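Long-range contacts in salmonella plasmid virulence: SpvB (Salmonella typhimurium, PDB 6P0X), which probably transfers ADP-ribose from NAD to an arginine of host actin and so blocks filament assembly, the present chain being its N-terminal domain: residues W237-V242 with V289-H294; L265-P270 with H283-Q288. One frame throughout, in Å; residues are numbered along the deposited sequence.

Contact 1 of 2, residues W237-V242 with V289-H294; sequences WLFTLV and VLMFHH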
ATOM      1  N   TRP A 237       5.412 -17.207  -5.688  1.00 57.63           N
ATOM      2  CA  TRP A 237       5.968 -15.983  -6.241  1.00 52.50           C
ATOM      3  C   TRP A 237       7.446 -16.180  -6.539  1.00 48.08           C
ATOM      4  O   TRP A 237       8.161 -16.836  -5.776  1.00 55.47           O
ATOM      5  CB  TRP A 237       5.795 -14.809  -5.276  1.00 40.88           C
ATOM      6  CG  TRP A 237       4.383 -14.543  -4.862  1.00 43.53           C
ATOM      7  CD1 TRP A 237       3.800 -14.883  -3.677  1.00 42.26           C
ATOM      8  CD2 TRP A 237       3.376 -13.868  -5.626  1.00 42.70           C
ATOM      9  NE1 TRP A 237       2.492 -14.463  -3.655  1.00 39.87           N
ATOM     10  CE2 TRP A 237       2.208 -13.836  -4.840  1.00 39.99           C
ATOM     11  CE3 TRP A 237       3.349 -13.288  -6.897  1.00 42.15           C
ATOM     12  CZ2 TRP A 237       1.025 -13.250  -5.286  1.00 40.44           C
ATOM     13  CZ3 TRP A 237       2.174 -12.705  -7.338  1.00 38.51           C
ATOM     14  CH2 TRP A 237       1.029 -12.691  -6.534  1.00 42.06           C
ATOM     15  N   LEU A 238       7.900 -15.603  -7.649  1.00 46.28           N
ATOM     16  CA  LEU A 238       9.312 -15.634  -8.001  1.00 46.39           C
ATOM     17  C   LEU A 238      10.088 -14.435  -7.475  1.00 46.77           C
ATOM     18  O   LEU A 238      11.307 -14.537  -7.295  1.00 45.56           O
ATOM     19  CB  LEU A 238       9.475 -15.719  -9.521  1.00 47.92           C
ATOM     20  CG  LEU A 238       8.914 -16.986 -10.174  1.00 54.03           C
ATOM     21  CD1 LEU A 238       9.229 -17.015 -11.662  1.00 52.20           C
ATOM     22  CD2 LEU A 238       9.447 -18.231  -9.479  1.00 56.78           C
ATOM     23  N   PHE A 239       9.418 -13.308  -7.221  1.00 41.93           N
ATOM     24  CA  PHE A 239      10.084 -12.063  -6.864  1.00 45.73           C
ATOM     25  C   PHE A 239       9.409 -11.434  -5.654  1.00 44.30           C
ATOM     26  O   PHE A 239       8.178 -11.417  -5.559  1.00 40.94           O
ATOM     27  CB  PHE A 239      10.069 -11.072  -8.037  1.00 39.62           C
ATOM     28  CG  PHE A 239      10.534 -11.667  -9.339  1.00 46.15           C
ATOM     29  CD1 PHE A 239      11.852 -12.068  -9.502  1.00 47.16           C
ATOM     30  CD2 PHE A 239       9.656 -11.824 -10.398  1.00 42.47           C
ATOM     31  CE1 PHE A 239      12.282 -12.615 -10.699  1.00 47.26           C
ATOM     32  CE2 PHE A 239      10.082 -12.370 -11.597  1.00 44.87           C
ATOM     33  CZ  PHE A 239      11.395 -12.764 -11.747  1.00 46.76           C
ATOM     34  N   THR A 240      10.218 -10.915  -4.729  1.00 45.19           N
ATOM     35  CA  THR A 240       9.700 -10.219  -3.555  1.00 40.58           C
ATOM     36  C   THR A 240      10.510  -8.955  -3.319  1.00 36.88           C
ATOM     37  O   THR A 240      11.718  -9.024  -3.073  1.00 44.61           O
ATOM     38  CB  THR A 240       9.739 -11.107  -2.307  1.00 42.67           C
ATOM     39  OG1 THR A 240       9.106 -12.362  -2.588  1.00 44.18           O
ATOM     40  CG2 THR A 240       9.008 -10.426  -1.159  1.00 34.39           C
ATOM     41  N   LEU A 241       9.848  -7.807  -3.393  1.00 34.96           N
ATOM     42  CA  LEU A 241      10.445  -6.537  -3.007  1.00 32.00           C
ATOM     43  C   LEU A 241      10.063  -6.251  -1.559  1.00 39.73           C
ATOM     44  O   LEU A 241       8.876  -6.112  -1.245  1.00 38.83           O
ATOM     45  CB  LEU A 241       9.967  -5.418  -3.929  1.00 29.92           C
ATOM     46  CG  LEU A 241      10.596  -4.039  -3.741  1.00 31.19           C
ATOM     47  CD1 LEU A 241      12.055  -4.066  -4.161  1.00 30.46           C
ATOM     48  CD2 LEU A 241       9.829  -2.992  -4.529  1.00 33.00           C
ATOM     49  N   VAL A 242      11.057  -6.182  -0.678  1.00 35.25           N
ATOM     50  CA  VAL A 242      10.832  -6.049   0.757  1.00 34.79           C
ATOM     51  C   VAL A 242      11.218  -4.642   1.191  1.00 41.72           C
ATOM     52  O   VAL A 242      12.323  -4.174   0.893  1.00 39.59           O
ATOM     53  CB  VAL A 242      11.626  -7.101   1.550  1.00 31.76           C
ATOM     54  CG1 VAL A 242      11.454  -6.876   3.042  1.00 35.44           C
ATOM     55  CG2 VAL A 242      11.177  -8.501   1.165  1.00 33.12           C
ATOM     56  N   VAL A 289      15.520  -1.247   1.197  1.00 29.93           N
ATOM     57  CA  VAL A 289      14.661  -1.892   0.209  1.00 36.74           C
ATOM     58  C   VAL A 289      15.447  -3.051  -0.394  1.00 43.94           C
ATOM     59  O   VAL A 289      16.506  -2.843  -0.996  1.00 42.49           O
ATOM     60  CB  VAL A 289      14.194  -0.908  -0.879  1.00 35.02           C
ATOM     61  CG1 VAL A 289      13.214  -1.583  -1.823  1.00 28.47           C
ATOM     62  CG2 VAL A 289      13.555   0.327  -0.249  1.00 27.16           C
ATOM     63  N   LEU A 290      14.932  -4.267  -0.237  1.00 32.08           N
ATOM     64  CA  LEU A 290      15.645  -5.479  -0.615  1.00 38.51           C
ATOM     65  C   LEU A 290      14.929  -6.175  -1.764  1.00 34.43           C
ATOM     66  O   LEU A 290      13.696  -6.194  -1.817  1.00 34.98           O
ATOM     67  CB  LEU A 290      15.757  -6.431   0.579  1.00 38.70           C
ATOM     68  CG  LEU A 290      16.028  -5.754   1.925  1.00 38.49           C
ATOM     69  CD1 LEU A 290      15.942  -6.764   3.049  1.00 41.02           C
ATOM     70  CD2 LEU A 290      17.386  -5.061   1.926  1.00 44.51           C
ATOM     71  N   MET A 291      15.703  -6.754  -2.679  1.00 36.24           N
ATOM     72  CA  MET A 291      15.155  -7.517  -3.796  1.00 43.00           C
ATOM     73  C   MET A 291      15.494  -8.990  -3.603  1.00 47.30           C
ATOM     74  O   MET A 291      16.674  -9.348  -3.506  1.00 47.61           O
ATOM     75  CB  MET A 291      15.706  -7.002  -5.126  1.00 40.67           C
ATOM     76  CG  MET A 291      15.018  -7.575  -6.356  1.00 42.34           C
ATOM     77  SD  MET A 291      13.291  -7.083  -6.502  1.00 41.99           S
ATOM     78  CE  MET A 291      12.491  -8.681  -6.640  1.00 41.67           C
ATOM     79  N   PHE A 292      14.469  -9.841  -3.542  1.00 48.16           N
ATOM     80  CA  PHE A 292      14.644 -11.275  -3.349  1.00 46.85           C
ATOM     81  C   PHE A 292      14.084 -12.040  -4.540  1.00 46.34           C
ATOM     82  O   PHE A 292      13.013 -11.704  -5.060  1.00 42.39           O
ATOM     83  CB  PHE A 292      13.945 -11.761  -2.071  1.00 43.94           C
ATOM     84  CG  PHE A 292      14.699 -11.464  -0.803  1.00 45.56           C
ATOM     85  CD1 PHE A 292      15.628 -12.365  -0.308  1.00 45.67           C
ATOM     86  CD2 PHE A 292      14.458 -10.299  -0.090  1.00 45.78           C
ATOM     87  CE1 PHE A 292      16.317 -12.103   0.863  1.00 43.96           C
ATOM     88  CE2 PHE A 292      15.141 -10.031   1.085  1.00 42.99           C
ATOM     89  CZ  PHE A 292      16.072 -10.935   1.561  1.00 44.91           C
ATOM     90  N   HIS A 293      14.806 -13.077  -4.957  1.00 49.90           N
ATOM     91  CA  HIS A 293      14.328 -14.034  -5.941  1.00 54.54           C
ATOM     92  C   HIS A 293      14.037 -15.362  -5.252  1.00 58.80           C
ATOM     93  O   HIS A 293      14.647 -15.697  -4.233  1.00 62.23           O
ATOM     94  CB  HIS A 293      15.353 -14.246  -7.061  1.00 56.22           C
ATOM     95  CG  HIS A 293      15.576 -13.038  -7.917  1.00 54.93           C
ATOM     96  ND1 HIS A 293      16.444 -13.035  -8.988  1.00 53.54           N
ATOM     97  CD2 HIS A 293      15.048 -11.792  -7.860  1.00 51.84           C
ATOM     98  CE1 HIS A 293      16.440 -11.842  -9.554  1.00 51.67           C
ATOM     99  NE2 HIS A 293      15.602 -11.068  -8.888  1.00 50.52           N
ATOM    100  N   HIS A 294      13.106 -16.131  -5.829  1.00 57.51           N
ATOM    101  CA  HIS A 294      12.637 -17.386  -5.236  1.00 60.97           C
ATOM    102  C   HIS A 294      12.685 -18.472  -6.308  1.00 66.72           C
ATOM    103  O   HIS A 294      11.669 -18.827  -6.907  1.00 72.93           O
ATOM    104  CB  HIS A 294      11.234 -17.229  -4.652  1.00 56.20           C
ATOM    105  CG  HIS A 294      11.106 -16.093  -3.687  1.00 58.79           C
ATOM    106  ND1 HIS A 294      11.477 -16.196  -2.363  1.00 59.94           N
ATOM    107  CD2 HIS A 294      10.648 -14.830  -3.851  1.00 55.30           C
ATOM    108  CE1 HIS A 294      11.254 -15.045  -1.754  1.00 52.55           C
ATOM    109  NE2 HIS A 294      10.752 -14.199  -2.636  1.00 53.44           N
TER

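Contact 2 of 2, residues L265-P270 with H283-Q288; sequences LARQDP and HRLCRQ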
ATOM      1  N   LEU A 265      12.617  -0.825  14.295  1.00 39.90           N
ATOM      2  CA  LEU A 265      13.156   0.231  15.136  1.00 40.94           C
ATOM      3  C   LEU A 265      12.125   1.329  15.362  1.00 39.40           C
ATOM      4  O   LEU A 265      11.217   1.538  14.555  1.00 34.99           O
ATOM      5  CB  LEU A 265      14.411   0.830  14.498  1.00 33.21           C
ATOM      6  CG  LEU A 265      15.630  -0.085  14.364  1.00 46.65           C
ATOM      7  CD1 LEU A 265      16.709   0.590  13.535  1.00 34.83           C
ATOM      8  CD2 LEU A 265      16.163  -0.451  15.739  1.00 37.11           C
ATOM      9  N   ALA A 266      12.285   2.044  16.469  1.00 40.48           N
ATOM     10  CA  ALA A 266      11.455   3.197  16.787  1.00 38.96           C
ATOM     11  C   ALA A 266      12.247   4.456  16.466  1.00 37.03           C
ATOM     12  O   ALA A 266      13.384   4.610  16.923  1.00 37.93           O
ATOM     13  CB  ALA A 266      11.036   3.189  18.258  1.00 38.47           C
ATOM     14  N   ARG A 267      11.648   5.348  15.682  1.00 29.90           N
ATOM     15  CA  ARG A 267      12.344   6.541  15.235  1.00 29.71           C
ATOM     16  C   ARG A 267      12.427   7.576  16.351  1.00 38.68           C
ATOM     17  O   ARG A 267      11.682   7.537  17.334  1.00 37.25           O
ATOM     18  CB  ARG A 267      11.649   7.150  14.017  1.00 28.90           C
ATOM     19  CG  ARG A 267      10.214   7.564  14.270  1.00 29.51           C
ATOM     20  CD  ARG A 267       9.473   7.826  12.967  1.00 30.32           C
ATOM     21  NE  ARG A 267       9.965   9.015  12.278  1.00 28.80           N
ATOM     22  CZ  ARG A 267       9.686   9.312  11.013  1.00 29.23           C
ATOM     23  NH1 ARG A 267       8.925   8.493  10.293  1.00 23.69           N
ATOM     24  NH2 ARG A 267      10.169  10.420  10.468  1.00 23.80           N
ATOM     25  N   GLN A 268      13.350   8.519  16.178  1.00 33.30           N
ATOM     26  CA  GLN A 268      13.546   9.572  17.163  1.00 34.36           C
ATOM     27  C   GLN A 268      12.531  10.696  17.034  1.00 35.37           C
ATOM     28  O   GLN A 268      12.362  11.467  17.983  1.00 36.74           O
ATOM     29  CB  GLN A 268      14.956  10.152  17.039  1.00 33.82           C
ATOM     30  CG  GLN A 268      16.049   9.223  17.508  1.00 35.46           C
ATOM     31  CD  GLN A 268      17.424   9.842  17.374  1.00 47.38           C
ATOM     32  OE1 GLN A 268      17.623  11.012  17.697  1.00 47.08           O
ATOM     33  NE2 GLN A 268      18.381   9.059  16.896  1.00 46.95           N
ATOM     34  N   ASP A 269      11.851  10.805  15.893  1.00 29.79           N
ATOM     35  CA  ASP A 269      10.934  11.911  15.616  1.00 28.93           C
ATOM     36  C   ASP A 269       9.524  11.406  15.312  1.00 27.49           C
ATOM     37  O   ASP A 269       8.983  11.660  14.230  1.00 26.09           O
ATOM     38  CB  ASP A 269      11.464  12.762  14.464  1.00 28.40           C
ATOM     39  CG  ASP A 269      11.588  11.982  13.158  1.00 34.12           C
ATOM     40  OD1 ASP A 269      11.857  10.760  13.199  1.00 29.66           O
ATOM     41  OD2 ASP A 269      11.392  12.596  12.088  1.00 29.12           O
ATOM     42  N   PRO A 270       8.883  10.716  16.254  1.00 27.97           N
ATOM     43  CA  PRO A 270       7.524  10.234  15.992  1.00 27.48           C
ATOM     44  C   PRO A 270       6.540  11.392  15.948  1.00 26.33           C
ATOM     45  O   PRO A 270       6.729  12.426  16.594  1.00 30.24           O
ATOM     46  CB  PRO A 270       7.243   9.301  17.174  1.00 27.97           C
ATOM     47  CG  PRO A 270       8.080   9.843  18.280  1.00 29.83           C
ATOM     48  CD  PRO A 270       9.258  10.556  17.671  1.00 29.86           C
ATOM     49  N   HIS A 283       5.864   5.613  13.949  1.00 33.00           N
ATOM     50  CA  HIS A 283       7.056   5.319  14.731  1.00 25.80           C
ATOM     51  C   HIS A 283       8.189   4.756  13.889  1.00 27.58           C
ATOM     52  O   HIS A 283       9.286   4.545  14.417  1.00 35.04           O
ATOM     53  CB  HIS A 283       6.729   4.321  15.851  1.00 27.14           C
ATOM     54  CG  HIS A 283       5.912   4.894  16.966  1.00 29.74           C
ATOM     55  ND1 HIS A 283       6.419   5.801  17.871  1.00 30.56           N
ATOM     56  CD2 HIS A 283       4.628   4.670  17.336  1.00 27.77           C
ATOM     57  CE1 HIS A 283       5.481   6.119  18.747  1.00 32.06           C
ATOM     58  NE2 HIS A 283       4.383   5.447  18.444  1.00 30.35           N
ATOM     59  N   ARG A 284       7.962   4.502  12.604  1.00 28.64           N
ATOM     60  CA  ARG A 284       8.887   3.714  11.806  1.00 26.95           C
ATOM     61  C   ARG A 284       9.509   4.549  10.696  1.00 32.94           C
ATOM     62  O   ARG A 284       8.916   5.520  10.208  1.00 27.56           O
ATOM     63  CB  ARG A 284       8.186   2.489  11.195  1.00 24.71           C
ATOM     64  CG  ARG A 284       7.371   1.674  12.192  1.00 25.23           C
ATOM     65  CD  ARG A 284       8.160   1.368  13.459  1.00 28.39           C
ATOM     66  NE  ARG A 284       7.271   1.047  14.574  1.00 32.80           N
ATOM     67  CZ  ARG A 284       7.683   0.714  15.794  1.00 32.90           C
ATOM     68  NH1 ARG A 284       6.796   0.444  16.743  1.00 31.51           N
ATOM     69  NH2 ARG A 284       8.980   0.647  16.068  1.00 30.60           N
ATOM     70  N   LEU A 285      10.720   4.149  10.312  1.00 30.41           N
ATOM     71  CA  LEU A 285      11.431   4.669   9.154  1.00 29.44           C
ATOM     72  C   LEU A 285      11.883   3.489   8.316  1.00 30.91           C
ATOM     73  O   LEU A 285      12.454   2.532   8.850  1.00 31.77           O
ATOM     74  CB  LEU A 285      12.656   5.495   9.554  1.00 25.70           C
ATOM     75  CG  LEU A 285      12.492   6.938  10.003  1.00 37.63           C
ATOM     76  CD1 LEU A 285      13.723   7.346  10.791  1.00 36.02           C
ATOM     77  CD2 LEU A 285      12.298   7.844   8.798  1.00 28.24           C
ATOM     78  N   CYS A 286      11.628   3.548   7.015  1.00 26.90           N
ATOM     79  CA  CYS A 286      12.136   2.507   6.134  1.00 33.34           C
ATOM     80  C   CYS A 286      13.651   2.636   6.033  1.00 34.38           C
ATOM     81  O   CYS A 286      14.168   3.656   5.564  1.00 32.03           O
ATOM     82  CB  CYS A 286      11.492   2.587   4.756  1.00 26.96           C
ATOM     83  SG  CYS A 286      12.187   1.391   3.587  1.00 30.25           S
ATOM     84  N   ARG A 287      14.359   1.604   6.482  1.00 30.91           N
ATOM     85  CA  ARG A 287      15.813   1.633   6.468  1.00 35.57           C
ATOM     86  C   ARG A 287      16.399   1.034   5.202  1.00 35.63           C
ATOM     87  O   ARG A 287      17.517   1.401   4.819  1.00 31.26           O
ATOM     88  CB  ARG A 287      16.375   0.884   7.681  1.00 30.48           C
ATOM     89  CG  ARG A 287      15.723   1.244   9.006  1.00 32.91           C
ATOM     90  CD  ARG A 287      15.759   2.742   9.258  1.00 29.58           C
ATOM     91  NE  ARG A 287      14.895   3.115  10.375  1.00 41.30           N
ATOM     92  CZ  ARG A 287      15.331   3.591  11.537  1.00 42.74           C
ATOM     93  NH1 ARG A 287      16.630   3.770  11.742  1.00 34.58           N
ATOM     94  NH2 ARG A 287      14.464   3.901  12.493  1.00 36.05           N
ATOM     95  N   GLN A 288      15.683   0.127   4.537  1.00 34.77           N
ATOM     96  CA  GLN A 288      16.267  -0.494   3.353  1.00 30.19           C
ATOM     97  C   GLN A 288      15.176  -1.082   2.471  1.00 38.87           C
ATOM     98  O   GLN A 288      14.059  -1.357   2.919  1.00 39.62           O
ATOM     99  CB  GLN A 288      17.285  -1.574   3.738  1.00 32.17           C
ATOM    100  CG  GLN A 288      16.749  -2.565   4.749  1.00 36.59           C
ATOM    101  CD  GLN A 288      17.834  -3.408   5.388  1.00 41.99           C
ATOM    102  OE1 GLN A 288      18.842  -3.736   4.759  1.00 45.13           O
ATOM    103  NE2 GLN A 288      17.637  -3.752   6.655  1.00 38.63           N
TER
HETATM  104  O   HOH W   1      11.865   2.080  11.968  1.00 23.14           O
HETATM  105  O   HOH W   2      15.368   4.748  14.831  1.00 38.00           O
HETATM  106  O   HOH W   3       9.105   6.392  18.262  1.00 31.01           O

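Contact 1 of 2, residues W237-V242 with V289-H294
F239-V242 and V289-H293 run as neighbouring antiparallel strands, with short-segment axes 4.8 Å apart at closest approach and N-to-C directions at 167°. T240 with F292 and V242 with L290 are hydrogen-bonded pairs. F239 with H293 and L241 with M291 are non-hydrogen-bonded pairs. The chain turns a corner at L238, yet L238 O still takes the N-H of H294, over 2.8 Å. The bond is bent, with 136° at the hydrogen.

On the face of F239, L241, M291 and H293, the phenyl edge of F239 points at the imidazole face of H293 in a T-shaped stack. The ring planes stand at 76°, and F239 CD1 lies 3.6 Å from H293 CD2. S23 OG is hydrogen-bonded to H293 NE2. The M291 chain bends at chi2 and chi3, bringing its CE to 3.7 Å from F239 CB. Further along, L241 CD1 meets V289 CG1 at 3.6 Å.

On the other face, T240 OG1 lies 2.5 Å from H294 NE2, so short that the exact distance is doubtful; either could be the donor. OG1 lies at the imidazole edge, near the ring plane. A302 O is hydrogen-bonded to the ring's other nitrogen, ND1. V242 CG2 packs on F292 CD2, and F258 meets the rings of F292 and H294 edge-to-face.

This is a regular antiparallel strand pair, flanked by strands 215-218 and 304-314 in the beta-rich SpvB domain.

Contact 2 of 2, residues L265-P270 with H283-Q288
L265 O is gripped by R284 NH2 and by water 1. The arginine bond is 2.8 Å long and lies in the guanidinium plane, but NH2 stands above the carbonyl plane of L265. R284 bends at chi2, which helps turn its end back to L265, while E189 forms a salt bridge with its NE. Water 1 also accepts from L285 N and R287 NH2, and so links the two segments.

R267 N donates to H283 O at 2.8 Å. The R267 side chain leaves between its backbone N and carbonyl carbon (chi1 60°) and runs past H283 O. Its NH1 reaches R284 O at 3.0 Å, in a bent bond. L285 CD2 sits over one face of this guanidinium, 3.7 Å from R267 CZ. D269 takes NE and NH2 side-on, one to each carboxylate oxygen, which should fix the rotation of the group.

The guanidinium of R287 lies between L265 CD1 on one face and L285 CD1 on the opposite face. Its NE binds L285 O, and E315 pairs with NH1. Water 2 joins R287 NH2 to A266 O.

Arginine side chains and waters here join two irregular loops of the SpvB domain. The second loop ends in a classic beta bulge, where R287 and Q288 both face D244.

In the fold
Both contacts are largely buried, and their centres lie 22 Å apart. They share one continuous run of chain: H283-Q288 passes straight into V289-H294, and the bulge at R287 and Q288 marks the change from loop to strand. L265-P270 belongs to the long connection between the two strands of contact 1, so contact 2 fastens one part of that connection to another. The chemistry changes with place. Contact 1 rests on repeated backbone bonds and mostly apolar or aromatic faces. Contact 2 lacks regular pairing and relies on guanidinium groups, backbone carbonyls and bridging waters. Its arginines also reach acidic residues outside the two segments, E189 and E315.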